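Local structure of ABC-type branched-chain amino acid transport systems periplasmic component-like protein (Thermomonospora curvata, 4N03) at residues P27-K32 / K332-E337; E95-V100 / E120-F125; F200-K205 / K212-A217; T207-K212 / G231-A236; G50-Q55 / E296-K301. The protein probably serves as the extracytoplasmic substrate-binding component of an ABC transporter for fatty acids, and binds palmitic acid. All coordinates share one frame; numbering follows the deposited sequence.

Interaction 1: P27-K32 / K332-E337; sequences PGVTDK and KDLTRE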
# COMPACT_ATOMS: atom_id res chain seq x y z
N PRO A 27 24.46 7.46 8.16
CA PRO A 27 24.25 8.24 6.92
C PRO A 27 22.99 9.08 6.98
O PRO A 27 21.97 8.66 7.48
CB PRO A 27 24.18 7.14 5.84
CG PRO A 27 24.77 5.95 6.45
CD PRO A 27 24.55 6.02 7.92
N GLY A 28 23.08 10.30 6.45
CA GLY A 28 21.95 11.18 6.47
C GLY A 28 21.68 11.88 7.80
O GLY A 28 20.76 12.67 7.88
N VAL A 29 22.50 11.64 8.82
CA VAL A 29 22.28 12.22 10.12
C VAL A 29 23.41 13.15 10.44
O VAL A 29 24.57 12.77 10.35
CB VAL A 29 22.20 11.16 11.22
CG1 VAL A 29 21.85 11.81 12.55
CG2 VAL A 29 21.12 10.15 10.88
N THR A 30 23.08 14.39 10.77
CA THR A 30 24.06 15.36 11.25
C THR A 30 23.67 15.80 12.62
O THR A 30 22.71 15.34 13.20
CB THR A 30 24.13 16.57 10.30
OG1 THR A 30 22.87 17.23 10.33
CG2 THR A 30 24.49 16.14 8.90
N ASP A 31 24.42 16.79 13.14
CA ASP A 31 24.13 17.32 14.48
C ASP A 31 22.77 18.04 14.59
O ASP A 31 22.24 18.16 15.69
CB ASP A 31 25.30 18.17 15.02
CG ASP A 31 25.72 19.31 14.09
OD1 ASP A 31 24.99 19.62 13.13
OD2 ASP A 31 26.77 19.94 14.35
N LYS A 32 22.19 18.44 13.47
CA LYS A 32 20.91 19.20 13.49
C LYS A 32 19.80 18.63 12.62
O LYS A 32 18.68 19.11 12.69
CB LYS A 32 21.15 20.66 13.07
CG LYS A 32 21.94 21.46 14.09
CD LYS A 32 22.20 22.87 13.58
CE LYS A 32 23.50 22.99 12.78
NZ LYS A 32 23.36 22.71 11.32
N LYS A 332 20.67 6.65 22.05
CA LYS A 332 21.81 7.39 21.54
C LYS A 332 22.43 6.78 20.29
O LYS A 332 23.65 6.78 20.10
CB LYS A 332 22.82 7.62 22.65
CG LYS A 332 22.25 8.49 23.75
CD LYS A 332 23.34 9.26 24.45
CE LYS A 332 22.75 10.11 25.55
NZ LYS A 332 21.97 11.27 25.04
N ASP A 333 21.54 6.31 19.41
CA ASP A 333 21.98 5.49 18.28
C ASP A 333 21.17 5.69 17.03
O ASP A 333 20.34 4.85 16.66
CB ASP A 333 21.99 4.01 18.72
CG ASP A 333 22.69 3.09 17.76
OD1 ASP A 333 23.38 3.55 16.84
OD2 ASP A 333 22.56 1.87 17.97
N LEU A 334 21.39 6.83 16.37
CA LEU A 334 20.76 7.13 15.08
C LEU A 334 21.61 6.62 13.92
O LEU A 334 21.93 7.32 12.98
CB LEU A 334 20.46 8.63 14.95
CG LEU A 334 19.37 9.22 15.85
CD1 LEU A 334 19.31 10.73 15.69
CD2 LEU A 334 18.04 8.63 15.48
N THR A 335 21.92 5.33 13.99
CA THR A 335 22.57 4.56 12.94
C THR A 335 21.54 3.66 12.34
O THR A 335 20.44 3.48 12.85
CB THR A 335 23.73 3.76 13.49
OG1 THR A 335 23.22 2.77 14.40
CG2 THR A 335 24.75 4.65 14.17
N ARG A 336 21.91 3.05 11.21
CA ARG A 336 20.98 2.12 10.58
C ARG A 336 20.70 0.89 11.46
O ARG A 336 19.57 0.47 11.56
CB ARG A 336 21.50 1.72 9.21
CG ARG A 336 21.36 2.94 8.29
CD ARG A 336 21.55 2.55 6.87
NE ARG A 336 21.40 3.71 6.01
CZ ARG A 336 22.04 3.83 4.87
NH1 ARG A 336 22.83 2.83 4.43
NH2 ARG A 336 21.92 4.93 4.16
N GLU A 337 21.71 0.39 12.18
CA GLU A 337 21.50 -0.70 13.13
C GLU A 337 20.56 -0.27 14.28
O GLU A 337 19.61 -0.94 14.66
CB GLU A 337 22.85 -1.18 13.68
CG GLU A 337 22.80 -2.26 14.74
CD GLU A 337 24.17 -2.66 15.24
OE1 GLU A 337 24.50 -2.31 16.39
OE2 GLU A 337 24.92 -3.31 14.49
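Arg336 NH2 donates to two backbone oxygens, Asn97 O and Val100 O, while Pro27 CB packs against this same nitrogen at 3.6 Å. The other guanidinium nitrogens are also engaged, NE with Leu101 O and NH1 with Asp122 O, so the group is gripped by four carbonyls and its rotation is fixed. Pro27 then lies across one face: its CG stands 3.7 Å above the guanidinium plane, over the centre of the group. An extended chain from CG to NE (chi3 179°) carries the flat end out to this position from the first turn of helix 336-343. Thr335 holds the N-cap of that helix, its OG1 bonding Gly338 N ahead and donating to Asp333 OD1 at 2.6 Å. Further along the loop Val29 faces Leu334, the centre of an inverse gamma turn. Val29 CG2 comes to 3.6 Å from Leu334 O, and Val29 CG1 meets Leu334 CD1 at 4.2 Å. Replacing Arg336 with an alanine would probably leave those four carbonyl oxygens without their shared donor and open a gap under the Pro27 ring. The contact thus joins the loop between strands 24-25 and 33-40 to strand 333-334 and the first turn of helix 336-343: Pro27 carbons lie over a cation whose N-H groups are spent on backbone oxygens, while Val29 packs on Leu334.

Interaction 2: E95-V100 / E120-F125; sequences ELNNNV and ESDKMF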
# COMPACT_ATOMS: atom_id res chain seq x y z
N GLU A 95 21.21 7.31 -5.99
CA GLU A 95 21.39 8.75 -5.71
C GLU A 95 21.09 9.13 -4.27
O GLU A 95 21.51 10.20 -3.78
CB GLU A 95 20.43 9.56 -6.56
CG GLU A 95 20.63 9.56 -8.05
CD GLU A 95 19.60 10.46 -8.70
OE1 GLU A 95 18.49 9.98 -9.10
OE2 GLU A 95 19.84 11.69 -8.75
N LEU A 96 20.32 8.30 -3.59
CA LEU A 96 19.92 8.62 -2.23
C LEU A 96 20.71 7.84 -1.22
O LEU A 96 20.79 8.29 -0.08
CB LEU A 96 18.46 8.25 -2.00
CG LEU A 96 17.41 9.04 -2.75
CD1 LEU A 96 16.06 8.39 -2.47
CD2 LEU A 96 17.44 10.47 -2.29
N ASN A 97 21.23 6.64 -1.55
CA ASN A 97 21.52 5.67 -0.49
C ASN A 97 22.63 6.05 0.44
O ASN A 97 22.68 5.60 1.57
CB ASN A 97 21.71 4.24 -1.02
CG ASN A 97 22.96 4.08 -1.88
OD1 ASN A 97 23.35 4.98 -2.60
ND2 ASN A 97 23.58 2.89 -1.82
N ASN A 98 23.55 6.88 -0.02
CA ASN A 98 24.65 7.23 0.85
C ASN A 98 24.35 8.46 1.69
O ASN A 98 25.15 8.84 2.54
CB ASN A 98 25.97 7.27 0.09
CG ASN A 98 26.42 5.86 -0.39
OD1 ASN A 98 26.31 4.84 0.34
ND2 ASN A 98 26.92 5.79 -1.61
N ASN A 99 23.18 9.10 1.49
CA ASN A 99 22.87 10.44 2.06
C ASN A 99 21.54 10.57 2.78
O ASN A 99 21.19 11.67 3.20
CB ASN A 99 23.00 11.59 1.04
CG ASN A 99 22.14 11.43 -0.19
OD1 ASN A 99 20.96 11.81 -0.22
ND2 ASN A 99 22.74 10.91 -1.26
N VAL A 100 20.81 9.46 2.93
CA VAL A 100 19.61 9.41 3.74
C VAL A 100 19.78 8.28 4.74
O VAL A 100 20.44 7.28 4.46
CB VAL A 100 18.30 9.24 2.92
CG1 VAL A 100 18.13 10.36 1.90
CG2 VAL A 100 18.20 7.90 2.24
N GLU A 120 19.40 -4.63 1.49
CA GLU A 120 19.93 -5.55 2.49
C GLU A 120 21.41 -5.23 2.81
O GLU A 120 21.82 -5.17 3.98
CB GLU A 120 19.80 -6.99 2.01
CG GLU A 120 20.15 -8.01 3.09
CD GLU A 120 19.00 -8.18 4.12
OE1 GLU A 120 17.80 -8.03 3.74
OE2 GLU A 120 19.28 -8.46 5.29
N SER A 121 22.18 -4.97 1.76
CA SER A 121 23.59 -4.68 1.92
C SER A 121 23.80 -3.39 2.68
O SER A 121 24.69 -3.26 3.51
CB SER A 121 24.26 -4.60 0.55
OG SER A 121 25.65 -4.35 0.69
N ASP A 122 22.96 -2.41 2.39
CA ASP A 122 23.03 -1.06 2.97
C ASP A 122 22.39 -0.98 4.36
O ASP A 122 22.55 0.01 5.06
CB ASP A 122 22.37 -0.05 2.04
CG ASP A 122 23.16 0.21 0.79
OD1 ASP A 122 24.39 -0.06 0.76
OD2 ASP A 122 22.56 0.71 -0.16
N LYS A 123 21.66 -2.01 4.77
CA LYS A 123 20.88 -2.01 6.01
C LYS A 123 19.87 -0.85 6.03
O LYS A 123 19.63 -0.22 7.07
CB LYS A 123 21.79 -1.98 7.24
CG LYS A 123 22.75 -3.17 7.30
CD LYS A 123 23.62 -3.12 8.54
CE LYS A 123 24.22 -4.47 8.90
NZ LYS A 123 24.86 -5.24 7.80
N MSE A 124 19.22 -0.62 4.91
CA MSE A 124 18.34 0.55 4.72
C MSE A 124 16.94 0.22 5.16
O MSE A 124 16.24 -0.51 4.47
CB MSE A 124 18.35 0.91 3.23
CG MSE A 124 17.52 2.19 2.92
SE MSE A 124 18.37 3.80 3.57
CE MSE A 124 19.46 4.09 1.94
N PHE A 125 16.49 0.81 6.27
CA PHE A 125 15.12 0.63 6.68
C PHE A 125 14.21 1.24 5.66
O PHE A 125 14.32 2.44 5.38
CB PHE A 125 14.89 1.27 8.07
CG PHE A 125 13.50 1.15 8.62
CD1 PHE A 125 12.69 0.06 8.35
CD2 PHE A 125 12.98 2.17 9.43
CE1 PHE A 125 11.41 -0.02 8.86
CE2 PHE A 125 11.71 2.04 9.96
CZ PHE A 125 10.91 0.98 9.66
O HOH W 1 26.11 2.01 -0.08
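The backbones of Asn97 and Asp122 come to 7.7 Å between CA atoms near the C-terminal ends of two successive helices, 86-96 and 109-122, the second of which ends in a Schellman motif with Lys123 at positive phi. Strand 103-107 separates the helices in sequence, in the alternating helix and strand pattern of a periplasmic-binding-protein lobe. Asn97 is modelled in two conformers; in the one described here its ND2 donates to Asp122 OD2 at 2.9 Å. The bond is almost straight (176°), with OD2 lying in the asparagine amide plane, but the donor meets the syn side of the carboxylate 34° out of its plane. Asn97 CG sits between the backbone N and the carbonyl carbon (chi1 67°), which turns the amide to the aspartate. The same OD2 also bonds Tyr93 OH, so two groups hold this oxygen. Asp122 OD1 is tied by water 1, 2.8 Å away, which lies 2.9 Å from Asn98 OD1 and bridges the two segments. Beside this polar pair runs Met124, present as selenomethionine, its chain bent at its second and third torsions. Its methyl reaches the carbons of the first segment, CE lying 4.0 Å from Val100 CG2. Val100 in turn touches Val78 of strand 74-81. That same selenomethionine CE rests 3.6 Å from Asn97 CA, against the backbone itself.

Interaction 3: F200-K205 / K212-A217; sequences FELPIK and KSQVAA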
# COMPACT_ATOMS: atom_id res chain seq x y z
N PHE A 200 -9.73 -17.62 -14.53
CA PHE A 200 -9.31 -17.19 -15.84
C PHE A 200 -8.37 -16.01 -15.61
O PHE A 200 -8.75 -15.00 -14.97
CB PHE A 200 -10.52 -16.78 -16.69
CG PHE A 200 -10.17 -16.13 -17.99
CD1 PHE A 200 -9.38 -16.75 -18.88
CD2 PHE A 200 -10.66 -14.87 -18.28
CE1 PHE A 200 -9.04 -16.15 -20.08
CE2 PHE A 200 -10.38 -14.28 -19.48
CZ PHE A 200 -9.56 -14.92 -20.38
N GLU A 201 -7.16 -16.11 -16.11
CA GLU A 201 -6.09 -15.16 -15.82
C GLU A 201 -5.79 -14.23 -17.00
O GLU A 201 -5.65 -14.72 -18.13
CB GLU A 201 -4.80 -15.96 -15.51
CG GLU A 201 -4.96 -16.97 -14.41
CD GLU A 201 -3.69 -17.71 -14.02
OE1 GLU A 201 -2.59 -17.25 -14.39
OE2 GLU A 201 -3.88 -18.75 -13.35
N LEU A 202 -5.67 -12.93 -16.76
CA LEU A 202 -5.46 -11.94 -17.82
C LEU A 202 -4.32 -11.05 -17.42
O LEU A 202 -4.56 -10.01 -16.75
CB LEU A 202 -6.75 -11.15 -18.07
CG LEU A 202 -7.86 -11.83 -18.84
CD1 LEU A 202 -9.08 -10.98 -18.98
CD2 LEU A 202 -7.43 -12.10 -20.29
N PRO A 203 -3.09 -11.30 -17.79
CA PRO A 203 -2.00 -10.42 -17.46
C PRO A 203 -2.03 -9.12 -18.27
O PRO A 203 -2.37 -9.13 -19.45
CB PRO A 203 -0.75 -11.20 -17.85
CG PRO A 203 -1.24 -12.14 -18.88
CD PRO A 203 -2.63 -12.52 -18.50
N ILE A 204 -1.69 -8.01 -17.63
CA ILE A 204 -1.61 -6.69 -18.26
C ILE A 204 -0.34 -6.03 -17.75
O ILE A 204 0.31 -6.45 -16.82
CB ILE A 204 -2.85 -5.83 -18.07
CG1 ILE A 204 -3.13 -5.59 -16.60
CG2 ILE A 204 -4.07 -6.42 -18.75
CD1 ILE A 204 -3.95 -4.36 -16.30
N LYS A 205 -0.02 -4.93 -18.38
CA LYS A 205 1.07 -4.05 -17.96
C LYS A 205 0.50 -2.68 -17.53
O LYS A 205 -0.57 -2.32 -17.95
CB LYS A 205 2.05 -3.87 -19.12
CG LYS A 205 2.79 -5.18 -19.49
CD LYS A 205 3.78 -5.01 -20.67
CE LYS A 205 4.60 -6.29 -21.03
NZ LYS A 205 3.95 -7.66 -21.14
N LYS A 212 -10.68 -2.58 -22.94
CA LYS A 212 -11.79 -3.17 -23.66
C LYS A 212 -11.53 -4.60 -24.17
O LYS A 212 -12.47 -5.38 -24.14
CB LYS A 212 -12.35 -2.25 -24.73
CG LYS A 212 -11.40 -1.94 -25.83
CD LYS A 212 -12.09 -0.99 -26.79
CE LYS A 212 -11.15 -0.71 -27.90
NZ LYS A 212 -11.82 -0.04 -29.04
N SER A 213 -10.30 -4.97 -24.53
CA SER A 213 -10.05 -6.33 -24.93
C SER A 213 -10.13 -7.28 -23.74
O SER A 213 -10.58 -8.40 -23.88
CB SER A 213 -8.71 -6.45 -25.63
OG SER A 213 -7.63 -6.12 -24.77
N GLN A 214 -9.73 -6.80 -22.56
CA GLN A 214 -9.86 -7.60 -21.35
C GLN A 214 -11.32 -7.85 -21.01
O GLN A 214 -11.71 -8.99 -20.68
CB GLN A 214 -9.15 -6.93 -20.20
CG GLN A 214 -7.64 -6.99 -20.27
CD GLN A 214 -7.07 -6.13 -21.35
OE1 GLN A 214 -7.62 -5.08 -21.74
NE2 GLN A 214 -5.94 -6.57 -21.87
N VAL A 215 -12.14 -6.81 -21.13
CA VAL A 215 -13.57 -6.99 -20.90
C VAL A 215 -14.19 -7.98 -21.88
O VAL A 215 -15.00 -8.83 -21.49
CB VAL A 215 -14.28 -5.62 -20.91
CG1 VAL A 215 -15.80 -5.79 -20.89
CG2 VAL A 215 -13.86 -4.76 -19.72
N ALA A 216 -13.81 -7.88 -23.15
CA ALA A 216 -14.31 -8.82 -24.14
C ALA A 216 -13.93 -10.26 -23.76
O ALA A 216 -14.73 -11.19 -23.90
CB ALA A 216 -13.75 -8.49 -25.54
N ALA A 217 -12.69 -10.44 -23.31
CA ALA A 217 -12.24 -11.77 -22.94
C ALA A 217 -12.99 -12.30 -21.71
O ALA A 217 -13.38 -13.46 -21.67
CB ALA A 217 -10.75 -11.77 -22.70
O HOH W 2 -4.87 -9.48 -20.74
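With CG anti to the backbone N (chi1 171°), the Phe200 ring reaches Ala217, and Leu202 sends both methyls to the same helical face. Phe200 CZ and Leu202 CD2 each lie 4.1 Å from Ala217 CB, so one small methyl is met by an aromatic ring and a branched chain together. The ring also comes obliquely to the backbone, its CE2 3.8 Å from Ala217 O, and Leu202 CD1 lies 3.7 Å from Gln214 O. One turn earlier in the helix Gln214 bends at its second torsion (70°), bringing its amide alongside Ile204: CG2 of the isoleucine is 3.6 Å from Gln214 NE2 and 3.9 Å from Gln214 CG. Water 2 accepts from Gln214 NE2 at 3.3 Å and donates to Pro203 O, linking the amide to the strand. Strand 200-204 and helix 212-217 run antiparallel, their axes 10.1 Å apart at closest approach, as in a beta-alpha-beta unit. Strand 198-204 is an edge strand of its sheet and pairs with strand 170-176, while the helix leads on to strand 225-229 on the far side of 170-176. Direct contact between strand and helix is therefore van der Waals packing of alternate strand residues, and the polar link between Gln214 and Pro203 O passes through water 2.

Interaction 4: T207-K212 / G231-A236; sequences TDRDMK and GPQQAA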
# COMPACT_ATOMS: atom_id res chain seq x y z
N THR A 207 1.20 0.13 -18.57
CA THR A 207 1.03 0.93 -19.78
C THR A 207 -0.20 0.53 -20.61
O THR A 207 -0.47 1.12 -21.66
CB THR A 207 2.32 0.83 -20.61
OG1 THR A 207 2.75 -0.51 -20.69
CG2 THR A 207 3.41 1.70 -20.02
N ASP A 208 -0.95 -0.47 -20.18
CA ASP A 208 -2.19 -0.83 -20.83
C ASP A 208 -3.29 0.06 -20.25
O ASP A 208 -3.72 -0.16 -19.15
CB ASP A 208 -2.46 -2.32 -20.64
CG ASP A 208 -1.48 -3.20 -21.40
OD1 ASP A 208 -0.97 -2.80 -22.48
OD2 ASP A 208 -1.23 -4.32 -20.93
N ARG A 209 -3.72 1.05 -21.03
CA ARG A 209 -4.59 2.13 -20.59
C ARG A 209 -6.04 1.76 -20.80
O ARG A 209 -6.93 2.30 -20.13
CB ARG A 209 -4.27 3.41 -21.40
CG ARG A 209 -2.83 3.88 -21.29
CD ARG A 209 -2.57 5.22 -21.96
NE ARG A 209 -3.31 6.32 -21.32
CZ ARG A 209 -2.92 6.94 -20.22
NH1 ARG A 209 -1.77 6.68 -19.61
NH2 ARG A 209 -3.69 7.91 -19.74
N ASP A 210 -6.32 0.91 -21.76
CA ASP A 210 -7.67 0.65 -22.23
C ASP A 210 -7.97 -0.82 -21.99
O ASP A 210 -7.28 -1.69 -22.54
CB ASP A 210 -7.68 0.95 -23.74
CG ASP A 210 -9.02 0.90 -24.37
OD1 ASP A 210 -9.96 0.29 -23.86
OD2 ASP A 210 -9.14 1.49 -25.47
N MSE A 211 -9.00 -1.12 -21.25
CA MSE A 211 -9.37 -2.47 -20.86
C MSE A 211 -10.41 -3.12 -21.75
O MSE A 211 -10.96 -4.14 -21.39
CB MSE A 211 -9.87 -2.45 -19.39
CG MSE A 211 -8.75 -2.04 -18.43
SE MSE A 211 -7.41 -3.40 -18.09
CE MSE A 211 -6.03 -2.80 -19.41
N LYS A 212 -10.68 -2.58 -22.94
CA LYS A 212 -11.79 -3.17 -23.66
C LYS A 212 -11.53 -4.60 -24.17
O LYS A 212 -12.47 -5.38 -24.14
CB LYS A 212 -12.35 -2.25 -24.73
CG LYS A 212 -11.40 -1.94 -25.83
CD LYS A 212 -12.09 -0.99 -26.79
CE LYS A 212 -11.15 -0.71 -27.90
NZ LYS A 212 -11.82 -0.04 -29.04
N GLY A 231 -4.07 -0.21 -11.40
CA GLY A 231 -4.19 1.12 -10.83
C GLY A 231 -5.48 1.75 -11.21
O GLY A 231 -6.39 1.18 -11.82
N PRO A 232 -5.65 3.03 -10.80
CA PRO A 232 -6.91 3.73 -11.00
C PRO A 232 -7.38 3.80 -12.45
O PRO A 232 -8.54 3.56 -12.74
CB PRO A 232 -6.64 5.13 -10.42
CG PRO A 232 -5.58 4.92 -9.38
CD PRO A 232 -4.72 3.81 -9.95
N GLN A 233 -6.45 4.09 -13.36
CA GLN A 233 -6.81 4.19 -14.77
C GLN A 233 -7.43 2.91 -15.29
O GLN A 233 -8.46 2.90 -16.00
CB GLN A 233 -5.60 4.56 -15.60
CG GLN A 233 -5.77 4.43 -17.11
CD GLN A 233 -4.48 4.69 -17.85
OE1 GLN A 233 -4.47 5.42 -18.82
NE2 GLN A 233 -3.41 4.07 -17.41
N GLN A 234 -6.84 1.76 -14.96
CA GLN A 234 -7.36 0.46 -15.39
C GLN A 234 -8.70 0.19 -14.76
O GLN A 234 -9.60 -0.37 -15.41
CB GLN A 234 -6.40 -0.68 -15.14
CG GLN A 234 -5.15 -0.61 -15.99
CD GLN A 234 -4.03 0.26 -15.47
OE1 GLN A 234 -4.00 0.60 -14.30
NE2 GLN A 234 -3.09 0.59 -16.35
N ALA A 235 -8.86 0.53 -13.49
CA ALA A 235 -10.15 0.31 -12.82
C ALA A 235 -11.26 1.09 -13.50
O ALA A 235 -12.35 0.57 -13.73
CB ALA A 235 -10.08 0.70 -11.36
N ALA A 236 -11.02 2.38 -13.80
CA ALA A 236 -12.03 3.20 -14.46
C ALA A 236 -12.41 2.59 -15.79
O ALA A 236 -13.58 2.55 -16.16
CB ALA A 236 -11.57 4.62 -14.61
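Gln234 starts its approach to the loop 207-212 at CB, which lies 4.1 Å from the selenium of Met211, a selenomethionine. CG, next along, comes 3.5 Å from Asp208 O and also nears the Met211 methyl. A bend at the second torsion (84°) then turns the amide so that NE2 faces Asp208 O. At the tip NE2 donates to Asp208 O at 3.0 Å; the bond is fairly straight (168°), but the donor sits well above the carbonyl plane rather than on a lone pair. NE2 has a further, weak bond to Pro206 O. The other tip atom, OE1, accepts from Gly231 N at 3.0 Å. Gly231 is the N-cap of helix 232-244, so one buried amide ties the helix start to the loop that joins strand 198-204 to helix 212-220. With a leucine at Gln234, Asp208 O and the Gly231 N-H would probably both lose their partner and the loop would be freer to shift. That loop closes with an Asx turn, Asp210 OD1 accepting from Lys212 N. Nearby, Gln233 OE1 is modelled over one face of the Arg209 guanidinium, but its 2.6 Å separation from Arg209 CZ is too short to trust, and Gln233 has a second conformer.

Interaction 5: G50-Q55 / E296-K301; sequences GKSITQ and EAYSKK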
# COMPACT_ATOMS: atom_id res chain seq x y z
N GLY A 50 0.61 8.62 -5.12
CA GLY A 50 1.95 8.94 -4.66
C GLY A 50 2.03 10.35 -4.10
O GLY A 50 2.71 10.60 -3.10
N LYS A 51 1.36 11.30 -4.73
CA LYS A 51 1.27 12.66 -4.20
C LYS A 51 0.67 12.68 -2.83
O LYS A 51 1.20 13.33 -1.92
CB LYS A 51 0.53 13.56 -5.17
CG LYS A 51 0.52 15.02 -4.77
CD LYS A 51 -0.24 15.90 -5.76
CE LYS A 51 -0.13 17.38 -5.34
NZ LYS A 51 -0.76 18.25 -6.33
N SER A 52 -0.45 11.97 -2.64
CA SER A 52 -1.10 11.97 -1.35
C SER A 52 -0.22 11.37 -0.28
O SER A 52 -0.16 11.90 0.86
CB SER A 52 -2.40 11.21 -1.41
OG SER A 52 -3.32 11.82 -2.27
N ILE A 53 0.40 10.22 -0.59
CA ILE A 53 1.27 9.56 0.37
C ILE A 53 2.42 10.48 0.80
O ILE A 53 2.74 10.62 1.97
CB ILE A 53 1.78 8.23 -0.18
CG1 ILE A 53 0.63 7.26 -0.41
CG2 ILE A 53 2.77 7.62 0.77
CD1 ILE A 53 0.99 6.10 -1.32
N THR A 54 3.04 11.06 -0.21
CA THR A 54 4.19 11.93 -0.01
C THR A 54 3.82 13.18 0.81
O THR A 54 4.54 13.54 1.73
CB THR A 54 4.79 12.31 -1.35
OG1 THR A 54 5.24 11.11 -1.97
CG2 THR A 54 5.97 13.24 -1.23
N GLN A 55 2.69 13.78 0.47
CA GLN A 55 2.25 14.94 1.21
C GLN A 55 1.86 14.62 2.61
O GLN A 55 2.09 15.42 3.53
CB GLN A 55 1.08 15.64 0.46
CG GLN A 55 1.59 16.34 -0.79
CD GLN A 55 0.57 17.22 -1.50
OE1 GLN A 55 0.97 18.09 -2.30
NE2 GLN A 55 -0.69 17.01 -1.28
N GLU A 296 -8.77 16.48 9.05
CA GLU A 296 -8.78 17.90 9.31
C GLU A 296 -7.42 18.55 9.10
O GLU A 296 -7.27 19.57 8.42
CB GLU A 296 -9.30 18.19 10.74
CG GLU A 296 -10.80 17.91 10.82
CD GLU A 296 -11.39 17.80 12.22
OE1 GLU A 296 -10.64 17.88 13.22
OE2 GLU A 296 -12.64 17.61 12.30
N ALA A 297 -6.39 17.87 9.62
CA ALA A 297 -5.05 18.41 9.47
C ALA A 297 -4.58 18.47 8.02
O ALA A 297 -3.96 19.44 7.53
CB ALA A 297 -4.07 17.68 10.34
N TYR A 298 -4.80 17.38 7.29
CA TYR A 298 -4.40 17.34 5.89
C TYR A 298 -5.17 18.34 5.05
O TYR A 298 -4.59 19.00 4.19
CB TYR A 298 -4.51 15.93 5.34
CG TYR A 298 -3.96 15.76 3.95
CD1 TYR A 298 -4.70 16.02 2.83
CD2 TYR A 298 -2.66 15.22 3.77
CE1 TYR A 298 -4.19 15.84 1.57
CE2 TYR A 298 -2.14 15.01 2.51
CZ TYR A 298 -2.89 15.34 1.41
OH TYR A 298 -2.38 15.13 0.17
N SER A 299 -6.48 18.37 5.22
CA SER A 299 -7.33 19.35 4.50
C SER A 299 -6.88 20.80 4.72
O SER A 299 -6.91 21.63 3.80
CB SER A 299 -8.78 19.21 4.95
OG SER A 299 -9.33 17.98 4.55
N LYS A 300 -6.47 21.09 5.95
CA LYS A 300 -5.97 22.44 6.28
C LYS A 300 -4.69 22.76 5.53
O LYS A 300 -4.55 23.85 4.95
CB LYS A 300 -5.73 22.58 7.79
CG LYS A 300 -5.36 24.00 8.23
CD LYS A 300 -5.39 24.14 9.75
CE LYS A 300 -4.93 25.52 10.21
NZ LYS A 300 -4.45 25.48 11.62
N LYS A 301 -3.77 21.81 5.46
CA LYS A 301 -2.48 22.06 4.83
C LYS A 301 -2.58 22.04 3.32
O LYS A 301 -1.89 22.81 2.63
CB LYS A 301 -1.45 21.02 5.30
CG LYS A 301 -0.08 21.14 4.66
CD LYS A 301 0.69 22.38 5.06
CE LYS A 301 2.02 22.47 4.35
NZ LYS A 301 2.70 23.77 4.59
O HOH W 3 -4.19 14.35 -1.60
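Tyr298 OH is the atom on which this contact turns: Gln55 NE2 donates to it at 2.9 Å, with an N-H...O angle of 151° and the hydroxyl in the plane of the amide. The tyrosine enters almost at a right angle to the Gln55 side chain, and ring and amide planes are 51° apart. Gln55 CB lies 3.5 Å from Tyr298 OH and 3.9 Å from Tyr298 CE2. One turn back, Ser52 CA comes within 3.7 Å of the same hydroxyl. Water 3 also belongs to this shell, 2.6 Å from Tyr298 OH and donating to Ser52 OG at 2.8 Å. Tyr298 CG is anti to the backbone N (chi1 -173°), which carries the ring out from its helix and sets the hydroxyl between Ser52 and Gln55. The second shell fixes those partners: Ser52 OG bonds Asp308 OD2 and Pro48 O, and Gln55 NE2 also bonds Asp305 OD2. Asp305 in addition forms a salt bridge with Lys51, so Asp305, which Tyr298 also touches, is itself held. The side chain of Ser52 is about 8 Å from the bound palmitic acid. Around the contact, Tyr298 leans on Ala56 and Leu59 of its partner helix 47-66 and on Val311 of helix 309-330, its ring meeting that of Tyr302, while Ile53 and Thr54 turn to His105 on strand 103-107.

How the interactions relate
From the N terminus, the first segment of interaction 1 (27-32) precedes strand 33-40 and closes only at 332-337, so the other four contacts fall within its span. Interaction 5 opens next at 50-55 and closes at 296-301, joining helix 47-66 to helix 289-301 and enclosing interactions 2, 3 and 4. Interaction 2 closes locally, between 95-100 and 120-125, before interactions 3 and 4 begin. These two cross, their segments alternating and sharing Lys212, with Ile204 of one packed on Gln234 and Met211 of the other. Arg336 joins interactions 1 and 2 into one patch beside the four-stranded sheet; interactions 3 and 4, centred 34 Å or more from interaction 2, lie at the strand 198-204 edge of the seven-stranded sheet.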